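Side-chain contacts in RNA-binding protein Lsm (Halobacterium salinarum R1, PDB 6TFL), which probably binds RNA, as archaeal Sm-like proteins do, and is seen here as a seven-subunit assembly with uridine and calcium bound: residues Gly31-Tyr36 with Val42-Glu47; Asp27-Val32 with Asp48-Arg53. All coordinates share one frame; numbering follows the deposited sequence.

Both contacts are largely buried and lie close together, sharing Gly31 and Val32, where the chain turns a corner between strands 28-30 and 32-36. Contact 1 is a hairpin within one sheet: backbone hydrogen bonds hold strands 32-36 and 42-45 together, while Leu33, Val42 and Ile44 pack on one face and a threonine-glutamate pair beside valines lies near calcium on the other. Contact 2 spans the two sheets of the same small barrel through side chains alone, Phe29 meeting Thr50 and Ile52, while Arg53, just past strand 49-52, reaches uridine. Strands 42-45 and 49-52 are neighbours, so Ile44 and Ile52 also pack together. Both contacts touch the second subunit.

Contact 1 (Gly31-Tyr36 with Val42-Glu47); sequences GVLTGY and VVIEGE
Leu33 lies against Val42 and Ile44 at the apolar centre of this antiparallel hairpin. With CG anti to the backbone N (chi1 176°), the branch turns toward strand 42-45 and CD1 reaches Val42 CB at 3.8 Å, the two side chains crossing at about a right angle. The same methyl meets Ile44 CD1 at 3.9 Å. At the corner, Ile44 CG2 sits 3.5 Å from Gly31 CA, where a CB would clash; glycine lets the chain pass. The backbone ties follow: Val32 N to Glu45 O (2.7 Å) and Glu45 N back to Val32 O make a hydrogen-bonded pair. Further along, Thr34 N donates to Val43 O while Val43 N donates to Gly35 O, and the register slips one residue, consistent with a beta bulge at Thr34 and Gly35.

On the other face the contact turns polar. Thr34 OG1, placed between the backbone N and the carbonyl carbon (chi1 65°), comes within 3.3 Å of Glu45 OE1, and Thr34 CG2 lies 3.8 Å from Glu45 CD, the threonine set across the extended glutamate. The nearest side-chain atom of Glu45 is about 3 Å from a bound calcium ion. Shortened to an alanine, Glu45 would lose its carboxylate, which is likely to leave Thr34 OG1 without this neighbour and the calcium ion with less negative charge nearby.

Around the hairpin, Leu33 and Ile44 pack on Val19 of strand 18-23, and Ile44 shares backbone bonds with Thr50 of strand 49-52. Tyr36 OH is hydrogen-bonded to Glu12 of helix 7-13, and the tyrosine packs on Met3 of the second subunit.

Contact 2 (Asp27-Val32 with Asp48-Arg53); sequences DEFTGV and DTTIIR. With URI (uridine), chain Q; URI (uridine), chain B.
Phe29 meets Thr50 and Ile52 in a small apolar contact between the two sheets of the barrel, strand 28-30 on one side and strand 49-52 on the other. Only 119 Å² is buried, and the nearest CA atoms, those of Phe29 and Thr50, are 8.5 Å apart, so side chains do all the joining. Phe29 is directed toward strand 49-52. Ile52, its chain running out straight beyond CB (chi2 176°), brings CD1 to 4.0 Å from Phe29 CG, close to the root of the ring. Thr50 takes the neighbouring stretch: its CG2 lies 4.2 Å from Phe29 CE2, and the two side chains cross at about a right angle. Both methyls approach the ring obliquely. Leu23 of strand 18-23 touches Phe29 and Ile52 as well, and Phe29 also packs on Arg22 of the second subunit.

Strand 49-52 has further work beyond this core. Ile51 and Ile52 pair antiparallel with a strand of the second subunit, the edge-to-edge joining by which Sm-fold subunits close into a ring. Just past them Arg53, extended from CG to NE, reaches the uridine pocket. One face of its guanidinium lies over the base of the chain Q uridine, whose C2 is 3.6 Å from CZ, and at the edge NH1 approaches O2' of the chain B uridine at 2.6 Å. NH2 makes a salt bridge with Asp55, and NH1 is hydrogen-bonded to His39 O of the second subunit. The chemistry thus divides: between the sheets, methyls and ring offer shape without directed bonds, whereas at the strand's end charged and polar partners probably fix the guanidinium's rotation so that a flat face meets the base.

Contact 1 (Gly31-Tyr36 with Val42-Glu47)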
loop_
_atom_site.group_PDB
_atom_site.type_symbol
_atom_site.label_atom_id
_atom_site.label_comp_id
_atom_site.label_asym_id
_atom_site.label_seq_id
_atom_site.Cartn_x
_atom_site.Cartn_y
_atom_site.Cartn_z
ATOM N N GLY A 31 14.144 23.336 -4.732
ATOM C CA GLY A 31 14.237 24.269 -3.629
ATOM C C GLY A 31 15.171 23.699 -2.590
ATOM O O GLY A 31 15.777 22.636 -2.776
ATOM N N VAL A 32 15.283 24.419 -1.488
ATOM C CA VAL A 32 16.154 24.004 -0.399
ATOM C C VAL A 32 15.425 22.965 0.439
ATOM O O VAL A 32 14.289 23.186 0.878
ATOM C CB VAL A 32 16.576 25.218 0.449
ATOM C CG1 VAL A 32 17.339 24.780 1.676
ATOM C CG2 VAL A 32 17.412 26.160 -0.375
ATOM N N LEU A 33 16.075 21.830 0.672
ATOM C CA LEU A 33 15.529 20.828 1.577
ATOM C C LEU A 33 15.696 21.308 3.019
ATOM O O LEU A 33 16.831 21.484 3.486
ATOM C CB LEU A 33 16.219 19.481 1.361
ATOM C CG LEU A 33 15.797 18.362 2.311
ATOM C CD1 LEU A 33 14.462 17.788 1.866
ATOM C CD2 LEU A 33 16.873 17.279 2.393
ATOM N N THR A 34 14.573 21.529 3.722
ATOM C CA THR A 34 14.618 21.943 5.124
ATOM C C THR A 34 14.057 20.904 6.089
ATOM O O THR A 34 14.089 21.135 7.304
ATOM C CB THR A 34 13.881 23.280 5.339
ATOM O OG1 THR A 34 12.484 23.124 5.065
ATOM C CG2 THR A 34 14.460 24.385 4.442
ATOM N N GLY A 35 13.540 19.780 5.605
ATOM C CA GLY A 35 13.164 18.709 6.507
ATOM C C GLY A 35 12.690 17.485 5.750
ATOM O O GLY A 35 12.349 17.544 4.563
ATOM N N TYR A 36 12.655 16.372 6.473
ATOM C CA TYR A 36 12.159 15.118 5.943
ATOM C C TYR A 36 11.808 14.229 7.129
ATOM O O TYR A 36 12.115 14.551 8.282
ATOM C CB TYR A 36 13.193 14.449 5.025
ATOM C CG TYR A 36 14.386 13.983 5.789
ATOM C CD1 TYR A 36 15.408 14.872 6.111
ATOM C CD2 TYR A 36 14.486 12.673 6.222
ATOM C CE1 TYR A 36 16.499 14.461 6.834
ATOM C CE2 TYR A 36 15.571 12.251 6.951
ATOM C CZ TYR A 36 16.574 13.147 7.256
ATOM O OH TYR A 36 17.663 12.736 7.982
ATOM N N VAL A 42 9.086 15.191 2.424
ATOM C CA VAL A 42 10.116 16.220 2.429
ATOM C C VAL A 42 9.444 17.584 2.517
ATOM O O VAL A 42 8.282 17.761 2.130
ATOM C CB VAL A 42 11.050 16.147 1.189
ATOM C CG1 VAL A 42 11.837 14.846 1.176
ATOM C CG2 VAL A 42 10.266 16.297 -0.115
ATOM N N VAL A 43 10.190 18.551 3.055
ATOM C CA VAL A 43 9.829 19.963 3.003
ATOM C C VAL A 43 10.825 20.671 2.086
ATOM O O VAL A 43 12.041 20.606 2.309
ATOM C CB VAL A 43 9.816 20.597 4.402
ATOM C CG1 VAL A 43 9.193 21.988 4.351
ATOM C CG2 VAL A 43 9.086 19.703 5.392
ATOM N N ILE A 44 10.312 21.343 1.056
ATOM C CA ILE A 44 11.123 22.030 0.053
ATOM C C ILE A 44 10.763 23.510 0.090
ATOM O O ILE A 44 9.584 23.866 -0.025
ATOM C CB ILE A 44 10.889 21.458 -1.362
ATOM C CG1 ILE A 44 11.102 19.950 -1.403
ATOM C CG2 ILE A 44 11.798 22.118 -2.349
ATOM C CD1 ILE A 44 12.495 19.528 -1.054
ATOM N N GLU A 45 11.776 24.371 0.221
ATOM C CA GLU A 45 11.588 25.823 0.277
ATOM C C GLU A 45 12.403 26.479 -0.830
ATOM O O GLU A 45 13.639 26.493 -0.783
ATOM C CB GLU A 45 11.977 26.385 1.645
ATOM C CG GLU A 45 11.171 25.775 2.784
ATOM C CD GLU A 45 11.351 26.500 4.117
ATOM O OE1 GLU A 45 10.867 25.968 5.153
ATOM O OE2 GLU A 45 11.969 27.595 4.129
ATOM N N GLY A 46 11.704 26.984 -1.842
ATOM C CA GLY A 46 12.297 27.812 -2.867
ATOM C C GLY A 46 11.744 29.210 -2.718
ATOM O O GLY A 46 12.123 29.933 -1.791
ATOM N N GLU A 47 10.823 29.602 -3.601
ATOM C CA GLU A 47 10.131 30.862 -3.369
ATOM C C GLU A 47 9.005 30.714 -2.355
ATOM O O GLU A 47 8.663 31.697 -1.686
ATOM C CB GLU A 47 9.607 31.453 -4.685
ATOM C CG GLU A 47 10.126 32.888 -4.908
ATOM C CD GLU A 47 9.859 33.449 -6.302
ATOM O OE1 GLU A 47 9.620 34.677 -6.404
ATOM O OE2 GLU A 47 9.898 32.674 -7.287
#

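Contact 2 (Asp27-Val32 with Asp48-Arg53)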
loop_
_atom_site.group_PDB
_atom_site.type_symbol
_atom_site.label_atom_id
_atom_site.label_comp_id
_atom_site.label_asym_id
_atom_site.label_seq_id
_atom_site.Cartn_x
_atom_site.Cartn_y
_atom_site.Cartn_z
ATOM N N ASP A 27 5.637 15.975 -12.184
ATOM C CA ASP A 27 6.030 17.301 -11.732
ATOM C C ASP A 27 7.376 17.239 -11.021
ATOM O O ASP A 27 7.784 16.196 -10.500
ATOM C CB ASP A 27 4.984 17.895 -10.786
ATOM C CG ASP A 27 3.665 18.201 -11.479
ATOM O OD1 ASP A 27 3.525 17.876 -12.682
ATOM O OD2 ASP A 27 2.763 18.768 -10.811
ATOM N N GLU A 28 8.060 18.384 -10.987
ATOM C CA GLU A 28 9.345 18.528 -10.314
ATOM C C GLU A 28 9.300 19.747 -9.414
ATOM O O GLU A 28 8.687 20.759 -9.757
ATOM C CB GLU A 28 10.516 18.683 -11.300
ATOM C CG GLU A 28 10.818 17.432 -12.105
ATOM C CD GLU A 28 12.145 17.497 -12.857
ATOM O OE1 GLU A 28 12.826 18.557 -12.823
ATOM O OE2 GLU A 28 12.500 16.473 -13.482
ATOM N N PHE A 29 9.965 19.652 -8.268
ATOM C CA PHE A 29 10.018 20.742 -7.307
ATOM C C PHE A 29 11.472 20.953 -6.933
ATOM O O PHE A 29 12.127 20.028 -6.445
ATOM C CB PHE A 29 9.182 20.426 -6.069
ATOM C CG PHE A 29 7.721 20.287 -6.351
ATOM C CD1 PHE A 29 7.224 19.137 -6.954
ATOM C CD2 PHE A 29 6.840 21.307 -6.027
ATOM C CE1 PHE A 29 5.885 19.013 -7.226
ATOM C CE2 PHE A 29 5.491 21.185 -6.292
ATOM C CZ PHE A 29 5.013 20.038 -6.888
ATOM N N THR A 30 11.982 22.153 -7.179
ATOM C CA THR A 30 13.354 22.493 -6.846
ATOM C C THR A 30 13.342 23.553 -5.763
ATOM O O THR A 30 12.611 24.540 -5.864
ATOM C CB THR A 30 14.118 22.981 -8.079
ATOM O OG1 THR A 30 14.128 21.930 -9.044
ATOM C CG2 THR A 30 15.552 23.303 -7.736
ATOM N N GLY A 31 14.144 23.336 -4.732
ATOM C CA GLY A 31 14.237 24.269 -3.629
ATOM C C GLY A 31 15.171 23.699 -2.590
ATOM O O GLY A 31 15.777 22.636 -2.776
ATOM N N VAL A 32 15.283 24.419 -1.488
ATOM C CA VAL A 32 16.154 24.004 -0.399
ATOM C C VAL A 32 15.425 22.965 0.439
ATOM O O VAL A 32 14.289 23.186 0.878
ATOM C CB VAL A 32 16.576 25.218 0.449
ATOM C CG1 VAL A 32 17.339 24.780 1.676
ATOM C CG2 VAL A 32 17.412 26.160 -0.375
ATOM N N ASP A 48 8.448 29.511 -2.203
ATOM C CA ASP A 48 7.543 29.217 -1.100
ATOM C C ASP A 48 7.890 27.839 -0.539
ATOM O O ASP A 48 8.898 27.228 -0.912
ATOM C CB ASP A 48 6.084 29.333 -1.551
ATOM C CG ASP A 48 5.760 28.416 -2.702
ATOM O OD1 ASP A 48 6.650 27.661 -3.140
ATOM O OD2 ASP A 48 4.607 28.467 -3.186
ATOM N N THR A 49 7.037 27.353 0.360
ATOM C CA THR A 49 7.257 26.134 1.121
ATOM C C THR A 49 6.269 25.068 0.665
ATOM O O THR A 49 5.055 25.315 0.635
ATOM C CB THR A 49 7.080 26.398 2.618
ATOM O OG1 THR A 49 8.117 27.263 3.083
ATOM C CG2 THR A 49 7.081 25.096 3.430
ATOM N N THR A 50 6.788 23.884 0.331
ATOM C CA THR A 50 5.980 22.766 -0.148
ATOM C C THR A 50 6.270 21.531 0.692
ATOM O O THR A 50 7.407 21.044 0.717
ATOM C CB THR A 50 6.262 22.479 -1.620
ATOM O OG1 THR A 50 6.062 23.675 -2.379
ATOM C CG2 THR A 50 5.337 21.386 -2.140
ATOM N N ILE A 51 5.258 21.045 1.401
ATOM C CA ILE A 51 5.332 19.725 2.019
ATOM C C ILE A 51 4.932 18.711 0.961
ATOM O O ILE A 51 3.841 18.799 0.388
ATOM C CB ILE A 51 4.424 19.622 3.252
ATOM C CG1 ILE A 51 4.695 20.769 4.224
ATOM C CG2 ILE A 51 4.610 18.270 3.953
ATOM C CD1 ILE A 51 3.671 20.853 5.318
ATOM N N ILE A 52 5.818 17.767 0.680
ATOM C CA ILE A 52 5.564 16.720 -0.301
ATOM C C ILE A 52 5.410 15.406 0.447
ATOM O O ILE A 52 6.307 15.000 1.199
ATOM C CB ILE A 52 6.689 16.629 -1.343
ATOM C CG1 ILE A 52 6.864 17.965 -2.069
ATOM C CG2 ILE A 52 6.396 15.506 -2.335
ATOM C CD1 ILE A 52 8.050 17.993 -3.070
ATOM N N ARG A 53 4.287 14.728 0.236
ATOM C CA ARG A 53 4.096 13.423 0.847
ATOM C C ARG A 53 4.941 12.392 0.104
ATOM O O ARG A 53 4.940 12.352 -1.132
ATOM C CB ARG A 53 2.622 13.034 0.847
ATOM C CG ARG A 53 2.236 12.155 2.019
ATOM C CD ARG A 53 0.788 11.697 1.903
ATOM N NE ARG A 53 0.411 10.735 2.940
ATOM C CZ ARG A 53 0.192 9.444 2.705
ATOM N NH1 ARG A 53 -0.158 8.631 3.698
ATOM N NH2 ARG A 53 0.315 8.965 1.471
HETATM N N1 URI Q . 3.173 7.528 4.233
HETATM C C2 URI Q . 3.615 8.728 3.706
HETATM N N3 URI Q . 3.430 9.820 4.513
HETATM C C4 URI Q . 2.870 9.843 5.766
HETATM C C5 URI Q . 2.444 8.562 6.252
HETATM C C6 URI Q . 2.614 7.471 5.490
HETATM O O2 URI Q . 4.129 8.826 2.598
HETATM O O4 URI Q . 2.795 10.929 6.349
HETATM C "C1'" URI Q . 3.397 6.361 3.368
HETATM C "C2'" URI Q . 4.669 5.592 3.693
HETATM C "C3'" URI Q . 4.379 4.257 3.017
HETATM C "C4'" URI Q . 2.882 4.076 3.275
HETATM O "O2'" URI Q . 5.824 6.260 3.230
HETATM O "O3'" URI Q . 4.617 4.373 1.614
HETATM O "O4'" URI Q . 2.349 5.417 3.508
HETATM C "C5'" URI Q . 2.559 3.176 4.443
HETATM O "O5'" URI Q . 3.092 1.864 4.257
HETATM N N1 URI B . -3.787 5.747 5.783
HETATM C C2 URI B . -4.330 7.018 5.603
HETATM N N3 URI B . -5.303 7.357 6.514
HETATM C C4 URI B . -5.767 6.584 7.554
HETATM C C5 URI B . -5.161 5.294 7.679
HETATM C C6 URI B . -4.211 4.927 6.808
HETATM O O2 URI B . -3.991 7.784 4.708
HETATM O O4 URI B . -6.647 7.035 8.283
HETATM C "C1'" URI B . -2.742 5.318 4.841
HETATM C "C2'" URI B . -1.326 5.452 5.382
HETATM C "C3'" URI B . -0.581 4.475 4.470
HETATM C "C4'" URI B . -1.585 3.333 4.341
HETATM O "O2'" URI B . -0.866 6.789 5.369
HETATM O "O3'" URI B . -0.367 5.055 3.181
HETATM O "O4'" URI B . -2.900 3.936 4.545
HETATM C "C5'" URI B . -1.382 2.207 5.331
HETATM O "O5'" URI B . -0.194 1.468 5.061
#